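Local coordinates for protein exodeoxyribonuclease 10 (Escherichia coli, PDB 4FZX) that degrades single-stranded and double-stranded DNA from the 3' end as a magnesium-dependent exonuclease of the DnaQ (DEDDh) family, at residues Pro32-Ser44 / Met57-Tyr71. Sequence-based numbering, arbitrary orientation.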
# COMPACT_ATOMS: atom_id res chain seq x y z
N PRO C 32 38.79 10.61 16.63
CA PRO C 32 38.93 9.14 16.72
C PRO C 32 39.29 8.65 18.13
O PRO C 32 40.10 9.25 18.82
CB PRO C 32 40.07 8.84 15.75
CG PRO C 32 40.88 10.12 15.71
CD PRO C 32 39.84 11.21 15.80
N MSE C 33 38.75 7.50 18.49
CA MSE C 33 38.95 6.92 19.81
C MSE C 33 38.84 5.39 19.65
O MSE C 33 37.94 4.93 18.97
CB MSE C 33 37.86 7.43 20.76
CG MSE C 33 38.03 7.02 22.20
SE MSE C 33 36.72 7.87 23.40
CE MSE C 33 37.08 9.73 23.07
N SER C 34 39.76 4.64 20.24
CA SER C 34 39.62 3.18 20.29
C SER C 34 40.25 2.61 21.53
O SER C 34 41.24 3.14 22.05
CB SER C 34 40.24 2.52 19.06
OG SER C 34 41.62 2.85 18.93
N HIS C 35 39.68 1.52 22.01
CA HIS C 35 40.29 0.78 23.09
C HIS C 35 40.17 -0.69 22.78
O HIS C 35 39.06 -1.17 22.45
CB HIS C 35 39.56 1.05 24.42
CG HIS C 35 39.64 2.47 24.88
ND1 HIS C 35 38.82 3.46 24.38
CD2 HIS C 35 40.48 3.07 25.76
CE1 HIS C 35 39.13 4.61 24.96
NE2 HIS C 35 40.11 4.39 25.82
N LEU C 36 41.26 -1.42 23.00
CA LEU C 36 41.16 -2.85 23.22
C LEU C 36 40.64 -3.11 24.62
O LEU C 36 41.00 -2.41 25.56
CB LEU C 36 42.51 -3.52 23.02
CG LEU C 36 42.94 -3.66 21.56
CD1 LEU C 36 44.48 -3.69 21.45
CD2 LEU C 36 42.30 -4.91 20.96
N VAL C 37 39.88 -4.18 24.76
CA VAL C 37 39.11 -4.41 25.96
C VAL C 37 39.23 -5.86 26.39
O VAL C 37 39.19 -6.78 25.56
CB VAL C 37 37.62 -4.11 25.71
CG1 VAL C 37 36.77 -4.54 26.92
CG2 VAL C 37 37.42 -2.64 25.39
N ARG C 38 39.38 -6.07 27.70
CA ARG C 38 39.36 -7.41 28.26
C ARG C 38 37.93 -7.94 28.36
O ARG C 38 37.11 -7.37 29.04
CB ARG C 38 40.01 -7.40 29.64
CG ARG C 38 40.28 -8.77 30.22
CD ARG C 38 40.88 -8.61 31.59
NE ARG C 38 41.12 -9.88 32.26
CZ ARG C 38 41.56 -9.99 33.51
NH1 ARG C 38 41.78 -8.90 34.24
NH2 ARG C 38 41.76 -11.19 34.05
N PRO C 39 37.64 -9.06 27.69
CA PRO C 39 36.25 -9.49 27.61
C PRO C 39 35.80 -10.24 28.87
O PRO C 39 36.63 -10.71 29.63
CB PRO C 39 36.25 -10.43 26.40
CG PRO C 39 37.62 -11.00 26.41
CD PRO C 39 38.53 -9.91 26.88
N ASP C 40 34.49 -10.38 29.05
CA ASP C 40 33.95 -11.06 30.22
C ASP C 40 33.90 -12.58 29.99
O ASP C 40 33.32 -13.31 30.79
CB ASP C 40 32.55 -10.52 30.55
CG ASP C 40 31.54 -10.72 29.40
OD1 ASP C 40 31.90 -11.30 28.36
OD2 ASP C 40 30.38 -10.28 29.55
N ARG C 41 34.48 -13.03 28.89
CA ARG C 41 34.35 -14.42 28.48
C ARG C 41 35.40 -14.75 27.42
O ARG C 41 36.00 -13.84 26.86
CB ARG C 41 32.95 -14.68 27.94
CG ARG C 41 32.74 -14.18 26.52
CD ARG C 41 31.26 -14.15 26.17
NE ARG C 41 30.55 -13.18 26.99
CZ ARG C 41 29.23 -12.99 26.95
NH1 ARG C 41 28.48 -13.69 26.10
NH2 ARG C 41 28.67 -12.08 27.74
N PRO C 42 35.60 -16.05 27.14
CA PRO C 42 36.61 -16.42 26.15
C PRO C 42 36.23 -15.95 24.75
O PRO C 42 35.05 -15.92 24.40
CB PRO C 42 36.62 -17.97 26.21
CG PRO C 42 35.79 -18.34 27.43
CD PRO C 42 34.83 -17.21 27.61
N ILE C 43 37.23 -15.62 23.94
CA ILE C 43 37.00 -15.29 22.54
C ILE C 43 36.81 -16.57 21.73
O ILE C 43 37.69 -17.44 21.71
CB ILE C 43 38.21 -14.53 21.96
CG1 ILE C 43 38.49 -13.27 22.77
CG2 ILE C 43 38.01 -14.23 20.48
CD1 ILE C 43 39.89 -12.75 22.56
N SER C 44 35.70 -16.66 21.00
CA SER C 44 35.44 -17.82 20.15
C SER C 44 36.30 -17.82 18.90
O SER C 44 36.62 -16.77 18.37
CB SER C 44 33.96 -17.88 19.76
OG SER C 44 33.67 -16.93 18.74
N MSE C 57 46.35 -10.40 23.18
CA MSE C 57 46.27 -8.98 22.83
C MSE C 57 45.41 -8.20 23.83
O MSE C 57 45.56 -7.00 23.98
CB MSE C 57 45.73 -8.79 21.41
CG MSE C 57 46.79 -8.86 20.33
SE MSE C 57 45.98 -9.09 18.57
CE MSE C 57 45.33 -7.25 18.30
N VAL C 58 44.55 -8.91 24.56
CA VAL C 58 43.59 -8.23 25.44
C VAL C 58 43.68 -8.63 26.92
O VAL C 58 42.94 -8.09 27.75
CB VAL C 58 42.12 -8.33 24.92
CG1 VAL C 58 41.99 -7.70 23.55
CG2 VAL C 58 41.65 -9.77 24.88
N ALA C 59 44.66 -9.47 27.24
CA ALA C 59 44.77 -10.09 28.57
C ALA C 59 44.90 -9.10 29.73
O ALA C 59 44.42 -9.37 30.82
CB ALA C 59 45.93 -11.10 28.60
N ASP C 60 45.57 -7.99 29.49
CA ASP C 60 45.86 -7.00 30.53
C ASP C 60 45.10 -5.67 30.30
O ASP C 60 45.52 -4.62 30.76
CB ASP C 60 47.36 -6.71 30.54
CG ASP C 60 47.86 -6.20 29.21
OD1 ASP C 60 47.22 -6.54 28.17
OD2 ASP C 60 48.83 -5.43 29.18
N LYS C 61 44.01 -5.73 29.56
CA LYS C 61 43.33 -4.51 29.15
C LYS C 61 42.25 -4.17 30.15
O LYS C 61 41.91 -4.97 30.99
CB LYS C 61 42.75 -4.67 27.74
CG LYS C 61 43.80 -4.72 26.65
CD LYS C 61 44.59 -3.42 26.63
CE LYS C 61 45.58 -3.35 25.48
NZ LYS C 61 46.77 -4.17 25.79
N PRO C 62 41.72 -2.95 30.07
CA PRO C 62 40.62 -2.60 30.98
C PRO C 62 39.33 -3.37 30.63
O PRO C 62 39.14 -3.77 29.48
CB PRO C 62 40.43 -1.10 30.76
CG PRO C 62 41.66 -0.63 30.02
CD PRO C 62 42.23 -1.79 29.30
N TRP C 63 38.46 -3.57 31.63
CA TRP C 63 37.11 -4.10 31.39
C TRP C 63 36.27 -3.08 30.64
O TRP C 63 36.60 -1.89 30.65
CB TRP C 63 36.42 -4.45 32.70
CG TRP C 63 37.20 -5.38 33.60
CD1 TRP C 63 37.79 -5.06 34.79
CD2 TRP C 63 37.39 -6.79 33.43
NE1 TRP C 63 38.37 -6.17 35.35
CE2 TRP C 63 38.12 -7.26 34.55
CE3 TRP C 63 37.01 -7.71 32.44
CZ2 TRP C 63 38.51 -8.59 34.70
CZ3 TRP C 63 37.38 -9.05 32.59
CH2 TRP C 63 38.11 -9.48 33.73
N ILE C 64 35.19 -3.52 30.00
CA ILE C 64 34.32 -2.61 29.25
C ILE C 64 33.78 -1.46 30.13
O ILE C 64 33.73 -0.31 29.69
CB ILE C 64 33.16 -3.35 28.50
CG1 ILE C 64 32.37 -2.39 27.61
CG2 ILE C 64 32.22 -4.07 29.46
CD1 ILE C 64 33.22 -1.65 26.59
N GLU C 65 33.42 -1.79 31.37
CA GLU C 65 32.91 -0.81 32.33
C GLU C 65 33.90 0.33 32.56
O GLU C 65 33.49 1.48 32.74
CB GLU C 65 32.61 -1.50 33.67
CG GLU C 65 31.38 -2.38 33.64
CD GLU C 65 31.64 -3.78 33.05
OE1 GLU C 65 30.64 -4.48 32.76
OE2 GLU C 65 32.83 -4.16 32.89
N ASP C 66 35.19 0.01 32.52
CA ASP C 66 36.26 0.95 32.80
C ASP C 66 36.41 1.94 31.65
O ASP C 66 36.96 3.03 31.82
CB ASP C 66 37.58 0.20 32.99
CG ASP C 66 37.59 -0.71 34.23
OD1 ASP C 66 36.88 -0.39 35.22
OD2 ASP C 66 38.35 -1.71 34.23
N VAL C 67 35.96 1.54 30.47
CA VAL C 67 36.37 2.17 29.23
C VAL C 67 35.17 2.89 28.61
O VAL C 67 35.29 3.99 28.05
CB VAL C 67 37.01 1.10 28.25
CG1 VAL C 67 36.45 1.19 26.87
CG2 VAL C 67 38.55 1.20 28.27
N ILE C 68 33.99 2.35 28.86
CA ILE C 68 32.77 2.88 28.24
C ILE C 68 32.47 4.36 28.54
O ILE C 68 32.02 5.08 27.64
CB ILE C 68 31.52 1.97 28.48
CG1 ILE C 68 30.47 2.23 27.41
CG2 ILE C 68 30.95 2.16 29.87
CD1 ILE C 68 30.96 1.98 25.98
N PRO C 69 32.84 4.86 29.74
CA PRO C 69 32.50 6.26 30.02
C PRO C 69 33.17 7.27 29.09
O PRO C 69 32.62 8.33 28.85
CB PRO C 69 32.95 6.47 31.47
CG PRO C 69 32.97 5.06 32.05
CD PRO C 69 33.45 4.20 30.91
N HIS C 70 34.28 6.88 28.46
CA HIS C 70 34.98 7.76 27.51
C HIS C 70 34.19 8.02 26.24
O HIS C 70 34.44 8.98 25.52
CB HIS C 70 36.34 7.18 27.14
CG HIS C 70 37.25 7.01 28.31
ND1 HIS C 70 37.88 5.82 28.59
CD2 HIS C 70 37.62 7.87 29.29
CE1 HIS C 70 38.59 5.95 29.70
NE2 HIS C 70 38.45 7.19 30.14
N TYR C 71 33.19 7.18 26.01
CA TYR C 71 32.34 7.27 24.83
C TYR C 71 31.03 8.01 25.11
O TYR C 71 30.28 8.34 24.16
CB TYR C 71 32.07 5.86 24.27
CG TYR C 71 33.35 5.20 23.78
CD1 TYR C 71 33.77 5.34 22.46
CD2 TYR C 71 34.20 4.55 24.68
CE1 TYR C 71 35.00 4.81 22.03
CE2 TYR C 71 35.43 4.03 24.26
CZ TYR C 71 35.82 4.15 22.93
OH TYR C 71 37.02 3.63 22.52
O HOH W 1 34.66 -6.44 29.46
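At the outer strand of the RNase H-like exonuclease sheet, Met33 and His35 turn their side chains toward the segment 64-71, which starts as helix 64-67. Tyr71 suits the end of this row because it offers both a face and a hydroxyl. Met33, present as selenomethionine, with CG anti to its own N (chi1 -174°) and the chain bent at chi3, lays SE over one face of the Tyr71 ring, 3.8 Å from its centroid, a Met-aromatic contact. The hydroxyl meets the edge of His35 in the ring plane, ND1 to OH of Tyr71 being 2.6 Å in a nearly straight hydrogen bond. This bond helps hold the imidazole's rotation, while Val67 CG2 packs obliquely against it, 3.7 Å from His35 CD2. A phenylalanine in place of Tyr71 would keep a ring under the selenium but would probably leave His35 ND1 without its mate and the imidazole freer to turn.

Just past the strand, Val37 CG1 packs against Ile64 CB and beside Pro62 O, and Arg38 N donates to Pro62 O (2.9 Å), tying the two loops together. Arginine's long apolar stem and flat guanidinium can both lie along the broad indole face of Trp63: CD is 3.7 Å from the centroid of the six-membered ring in a CH-pi contact, and the guanidinium is only 14° from the indole plane. Trp63 CH2 lies over one guanidinium face and Ala59 O over the other. Branched Val58 packs two ways, CG1 against Leu36 CD2 and CG2 against Pro39 CD.

In the sheet, strand 28-36 pairs with strand 16-25, whose Ile19 and Ser21 also touch Tyr71; Ser34 packs on Leu137 of helix 136-154, and Ile43 on Met48 and His51 of helix 45-51.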